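Local coordinates for protein 3-dehydroquinate dehydratase (Enterococcus faecalis, PDB 4PH6) that catalyses the cis-dehydration of 3-dehydroquinate to 3-dehydroshikimate through an imine intermediate, the third step of the chorismate pathway, at residues L125-L130 with Q165-D170; L113-I118 with A169-I174. All coordinates share one frame; numbering follows the deposited sequence.

Contact 1 of 2, residues L125-L130 with Q165-D170; sequences LAADTL and QMRQAD
Arg167 reaches across to Asp128 and Ala127 on helix 124-136. Its CB points toward that helix. CG stands beside the backbone N (chi1 -57°), and the chain then bends at chi2 and again at chi3. The bends bring Arg167 CD to 4.0 Å from Asp128 OD1 and turn the guanidinium side-on to the carboxylate. Arg167 NE makes the main bond, 2.9 Å to Asp128 OD1. It is fairly straight (159° at the hydrogen) and arrives on the syn side of the oxygen. Arg167 NH2 gives a longer, more bent bond to the same Asp128 OD1, 3.3 Å, from above the carboxylate plane. Both bonds of this salt bridge go to one oxygen, and the carboxylate and guanidinium planes are 58° apart. Arg167 NH2 also lies 3.4 Å from Ala127 CB, which sits at the guanidinium edge. NH1 bonds to Leu120 O, so all three nitrogens have an acceptor. Arg167 is the first residue beyond helix 154-166 to leave helical geometry. Gln168, with positive phi, is the C-prime residue of the Schellman motif that ends this helix. The salt bridge ties helix 124-136 to the turn that closes the neighbouring outer helix 154-166 of the TIM barrel.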
loop_
_atom_site.group_PDB
_atom_site.type_symbol
_atom_site.label_atom_id
_atom_site.label_comp_id
_atom_site.label_asym_id
_atom_site.label_seq_id
_atom_site.Cartn_x
_atom_site.Cartn_y
_atom_site.Cartn_z
ATOM N N LEU A 125 3.276 -5.902 36.835
ATOM C CA LEU A 125 3.709 -6.854 37.820
ATOM C C LEU A 125 2.860 -8.086 37.700
ATOM O O LEU A 125 3.365 -9.147 37.662
ATOM C CB LEU A 125 3.610 -6.246 39.205
ATOM C CG LEU A 125 3.793 -7.108 40.457
ATOM C CD1 LEU A 125 2.888 -8.311 40.563
ATOM C CD2 LEU A 125 5.224 -7.556 40.571
ATOM N N ALA A 126 1.566 -7.922 37.578
ATOM C CA ALA A 126 0.682 -9.046 37.328
ATOM C C ALA A 126 0.963 -9.665 35.974
ATOM O O ALA A 126 0.957 -10.813 35.858
ATOM C CB ALA A 126 -0.774 -8.661 37.415
ATOM N N ALA A 127 1.190 -8.840 34.982
ATOM C CA ALA A 127 1.379 -9.334 33.626
ATOM C C ALA A 127 2.696 -10.088 33.510
ATOM O O ALA A 127 2.753 -11.128 32.863
ATOM C CB ALA A 127 1.312 -8.181 32.604
ATOM N N ASP A 128 3.752 -9.573 34.139
ATOM C CA ASP A 128 5.041 -10.250 34.069
ATOM C C ASP A 128 4.959 -11.649 34.684
ATOM O O ASP A 128 5.473 -12.620 34.117
ATOM C CB ASP A 128 6.126 -9.420 34.762
ATOM C CG ASP A 128 6.578 -8.244 33.916
ATOM O OD1 ASP A 128 6.154 -8.164 32.740
ATOM O OD2 ASP A 128 7.368 -7.414 34.412
ATOM N N THR A 129 4.301 -11.751 35.831
ATOM C CA THR A 129 4.156 -13.037 36.496
ATOM C C THR A 129 3.407 -14.003 35.590
ATOM O O THR A 129 3.760 -15.174 35.505
ATOM C CB THR A 129 3.418 -12.903 37.846
ATOM O OG1 THR A 129 4.110 -11.958 38.666
ATOM C CG2 THR A 129 3.340 -14.245 38.562
ATOM N N LEU A 130 2.379 -13.494 34.914
ATOM C CA LEU A 130 1.599 -14.266 33.956
ATOM C C LEU A 130 2.441 -14.720 32.752
ATOM O O LEU A 130 2.359 -15.873 32.313
ATOM C CB LEU A 130 0.403 -13.449 33.475
ATOM C CG LEU A 130 -0.399 -14.091 32.342
ATOM C CD1 LEU A 130 -1.051 -15.401 32.820
ATOM C CD2 LEU A 130 -1.442 -13.114 31.793
ATOM N N GLN A 165 9.133 -5.438 23.600
ATOM C CA GLN A 165 10.281 -6.304 23.407
ATOM C C GLN A 165 11.091 -6.379 24.718
ATOM O O GLN A 165 11.544 -7.458 25.109
ATOM C CB GLN A 165 11.146 -5.814 22.230
ATOM C CG GLN A 165 12.314 -6.748 21.821
ATOM C CD GLN A 165 13.061 -6.260 20.573
ATOM O OE1 GLN A 165 12.727 -6.630 19.449
ATOM N NE2 GLN A 165 14.057 -5.413 20.771
ATOM N N MET A 166 11.228 -5.247 25.410
ATOM C CA MET A 166 11.945 -5.210 26.688
ATOM C C MET A 166 11.256 -6.042 27.763
ATOM O O MET A 166 11.905 -6.524 28.692
ATOM C CB MET A 166 12.088 -3.771 27.196
ATOM C CG MET A 166 13.061 -2.912 26.412
ATOM S SD MET A 166 13.036 -1.181 26.917
ATOM C CE MET A 166 14.243 -0.520 25.777
ATOM N N ARG A 167 9.941 -6.174 27.654
ATOM C CA ARG A 167 9.177 -6.981 28.595
ATOM C C ARG A 167 9.117 -8.417 28.107
ATOM O O ARG A 167 8.216 -9.154 28.493
ATOM C CB ARG A 167 7.744 -6.453 28.770
ATOM C CG ARG A 167 7.608 -5.004 29.231
ATOM C CD ARG A 167 7.240 -4.882 30.710
ATOM N NE ARG A 167 6.111 -5.726 31.106
ATOM C CZ ARG A 167 4.824 -5.414 30.953
ATOM N NH1 ARG A 167 4.470 -4.264 30.384
ATOM N NH2 ARG A 167 3.884 -6.266 31.359
ATOM N N GLN A 168 10.046 -8.795 27.228
ATOM C CA GLN A 168 10.185 -10.179 26.755
ATOM C C GLN A 168 8.965 -10.712 25.982
ATOM O O GLN A 168 8.606 -11.888 26.093
ATOM C CB GLN A 168 10.493 -11.115 27.933
ATOM C CG GLN A 168 11.715 -10.724 28.763
ATOM C CD GLN A 168 11.980 -11.674 29.932
ATOM O OE1 GLN A 168 11.914 -12.898 29.785
ATOM N NE2 GLN A 168 12.277 -11.108 31.101
ATOM N N ALA A 169 8.337 -9.853 25.187
ATOM C CA ALA A 169 7.334 -10.327 24.248
ATOM C C ALA A 169 7.974 -11.251 23.215
ATOM O O ALA A 169 9.093 -11.013 22.757
ATOM C CB ALA A 169 6.659 -9.173 23.554
ATOM N N ASP A 170 7.268 -12.313 22.857
ATOM C CA ASP A 170 7.675 -13.103 21.708
ATOM C C ASP A 170 7.297 -12.366 20.412
ATOM O O ASP A 170 7.994 -12.456 19.405
ATOM C CB ASP A 170 7.041 -14.489 21.775
ATOM C CG ASP A 170 7.605 -15.317 22.918
ATOM O OD1 ASP A 170 8.840 -15.469 22.975
ATOM O OD2 ASP A 170 6.828 -15.784 23.777
#

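Contact 2 of 2, residues L113-I118 with A169-I174; sequences LDLLDI and ADICKI
Leu115 and Ile171 meet through methyl groups, with CD2 of Leu115 4.0 Å from CD1 of Ile171. Both CB atoms point toward the opposite segment, and the two side chains cross at a slant. Ile171 has CG1 beside the backbone N (chi1 -62°). Its CD1 is anti to CA (chi2 176°), and the CG1 branch runs out straight to the leucine methyl. No polar group takes part here. Val204 and Pro79 extend this apolar patch on the Ile171 and Leu115 sides.

Strands 115-119 and 171-176 are not direct neighbours. Strand 140-147 runs between them in the parallel sheet of this (beta/alpha)8 barrel, and the four touching side chains meet in the barrel interior.

Two residues further along each strand, the pairing becomes polar. Lys173 is the predicted Schiff-base lysine. It has CG opposite the backbone N (chi1 172°) and the rest of the chain extended. Asp117 meets it roughly at a right angle. Asp117 CG is also anti to its own backbone N, with carboxylate oxygen OD2 turned to a water. Asp117 OD2 and Lys173 NZ are 4.2 Å apart, too far for a salt bridge. The water joins them: it donates to Asp117 OD2 at 2.8 Å and accepts from Lys173 NZ at 2.6 Å. Each group has a stronger partner outside the two strands. Asp117 OD2 forms a salt bridge with Arg85 NH2, a predicted substrate-binding residue. Lys173 NZ is hydrogen-bonded to NE2 of His146, the predicted proton donor/acceptor.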
loop_
_atom_site.group_PDB
_atom_site.type_symbol
_atom_site.label_atom_id
_atom_site.label_comp_id
_atom_site.label_asym_id
_atom_site.label_seq_id
_atom_site.Cartn_x
_atom_site.Cartn_y
_atom_site.Cartn_z
ATOM N N LEU A 113 -4.176 -23.315 23.999
ATOM C CA LEU A 113 -3.773 -22.103 23.283
ATOM C C LEU A 113 -2.295 -22.153 22.927
ATOM O O LEU A 113 -1.514 -22.781 23.613
ATOM C CB LEU A 113 -4.077 -20.855 24.117
ATOM C CG LEU A 113 -3.394 -20.693 25.476
ATOM C CD1 LEU A 113 -2.691 -19.371 25.539
ATOM C CD2 LEU A 113 -4.355 -20.826 26.636
ATOM N N ASP A 114 -1.908 -21.473 21.858
ATOM C CA ASP A 114 -0.515 -21.499 21.421
ATOM C C ASP A 114 0.150 -20.149 21.624
ATOM O O ASP A 114 1.357 -20.077 21.853
ATOM C CB ASP A 114 -0.435 -21.921 19.955
ATOM C CG ASP A 114 -1.063 -23.275 19.724
ATOM O OD1 ASP A 114 -0.672 -24.226 20.420
ATOM O OD2 ASP A 114 -1.982 -23.394 18.898
ATOM N N LEU A 115 -0.652 -19.089 21.540
ATOM C CA LEU A 115 -0.191 -17.729 21.757
ATOM C C LEU A 115 -1.152 -17.005 22.683
ATOM O O LEU A 115 -2.360 -17.221 22.642
ATOM C CB LEU A 115 -0.060 -16.962 20.439
ATOM C CG LEU A 115 0.796 -17.587 19.350
ATOM C CD1 LEU A 115 -0.083 -18.343 18.368
ATOM C CD2 LEU A 115 1.606 -16.518 18.660
ATOM N N LEU A 116 -0.601 -16.153 23.532
ATOM C CA LEU A 116 -1.423 -15.394 24.463
ATOM C C LEU A 116 -1.207 -13.907 24.232
ATOM O O LEU A 116 -0.067 -13.424 24.221
ATOM C CB LEU A 116 -1.098 -15.773 25.924
ATOM C CG LEU A 116 -1.873 -15.102 27.070
ATOM C CD1 LEU A 116 -3.386 -15.170 26.852
ATOM C CD2 LEU A 116 -1.482 -15.701 28.435
ATOM N N ASP A 117 -2.315 -13.203 24.032
ATOM C CA ASP A 117 -2.328 -11.764 23.877
ATOM C C ASP A 117 -2.390 -11.064 25.249
ATOM O O ASP A 117 -3.304 -11.299 26.040
ATOM C CB ASP A 117 -3.524 -11.342 23.003
ATOM C CG ASP A 117 -3.626 -9.831 22.822
ATOM O OD1 ASP A 117 -3.938 -9.143 23.814
ATOM O OD2 ASP A 117 -3.449 -9.334 21.685
ATOM N N ILE A 118 -1.421 -10.191 25.513
ATOM C CA ILE A 118 -1.388 -9.418 26.747
ATOM C C ILE A 118 -1.111 -7.947 26.429
ATOM O O ILE A 118 -0.131 -7.614 25.776
ATOM C CB ILE A 118 -0.321 -9.935 27.721
ATOM C CG1 ILE A 118 -0.586 -11.402 28.070
ATOM C CG2 ILE A 118 -0.267 -9.059 28.997
ATOM C CD1 ILE A 118 0.474 -12.025 28.944
ATOM N N ALA A 169 8.337 -9.853 25.187
ATOM C CA ALA A 169 7.334 -10.327 24.248
ATOM C C ALA A 169 7.974 -11.251 23.215
ATOM O O ALA A 169 9.093 -11.013 22.757
ATOM C CB ALA A 169 6.659 -9.173 23.554
ATOM N N ASP A 170 7.268 -12.313 22.857
ATOM C CA ASP A 170 7.675 -13.103 21.708
ATOM C C ASP A 170 7.297 -12.366 20.412
ATOM O O ASP A 170 7.994 -12.456 19.405
ATOM C CB ASP A 170 7.041 -14.489 21.775
ATOM C CG ASP A 170 7.605 -15.317 22.918
ATOM O OD1 ASP A 170 8.840 -15.469 22.975
ATOM O OD2 ASP A 170 6.828 -15.784 23.777
ATOM N N ILE A 171 6.203 -11.618 20.461
ATOM C CA ILE A 171 5.726 -10.871 19.315
ATOM C C ILE A 171 5.171 -9.535 19.819
ATOM O O ILE A 171 4.409 -9.497 20.788
ATOM C CB ILE A 171 4.656 -11.663 18.531
ATOM C CG1 ILE A 171 5.246 -12.968 17.974
ATOM C CG2 ILE A 171 4.090 -10.836 17.408
ATOM C CD1 ILE A 171 4.221 -13.858 17.278
ATOM N N CYS A 172 5.598 -8.441 19.198
ATOM C CA CYS A 172 5.153 -7.109 19.604
ATOM C C CYS A 172 4.124 -6.599 18.602
ATOM O O CYS A 172 4.361 -6.641 17.404
ATOM C CB CYS A 172 6.327 -6.144 19.680
ATOM S SG CYS A 172 7.710 -6.743 20.662
ATOM N N LYS A 173 2.994 -6.111 19.100
ATOM C CA LYS A 173 1.900 -5.704 18.245
ATOM C C LYS A 173 1.343 -4.335 18.633
ATOM O O LYS A 173 1.182 -4.029 19.812
ATOM C CB LYS A 173 0.780 -6.751 18.286
ATOM C CG LYS A 173 -0.498 -6.352 17.572
ATOM C CD LYS A 173 -1.652 -7.250 18.002
ATOM C CE LYS A 173 -2.965 -6.788 17.397
ATOM N NZ LYS A 173 -4.149 -7.439 18.018
ATOM N N ILE A 174 1.040 -3.514 17.635
ATOM C CA ILE A 174 0.389 -2.243 17.902
ATOM C C ILE A 174 -0.578 -1.905 16.780
ATOM O O ILE A 174 -0.273 -2.070 15.605
ATOM C CB ILE A 174 1.410 -1.080 18.089
ATOM C CG1 ILE A 174 0.704 0.182 18.578
ATOM C CG2 ILE A 174 2.186 -0.773 16.810
ATOM C CD1 ILE A 174 1.648 1.251 19.120
HETATM O O HOH W 1 -4.100 -9.861 19.031
#

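In the fold
Contacts 1 and 2 have centres about 10 Å apart and share Ala169 and Asp170. Contact 1 lies in the outer helical layer and contact 2 inside the barrel. Strand 115-119 leads into helix 124-136, and helix 154-166 leads into strand 171-176, so the same two parts of the chain meet in both layers. The layers touch where Leu130 CD2 packs 3.6 Å from Ile118 CD1. Ala127 CB, beside the salt bridge, is 4.0 Å from Ile118 CG2. Contact 2 holds the predicted Schiff-base Lys173, beside His146 and Arg85 of the predicted active site. Contact 1 is set back from it: the Ala127 side chain is about 12 Å from that of Arg85.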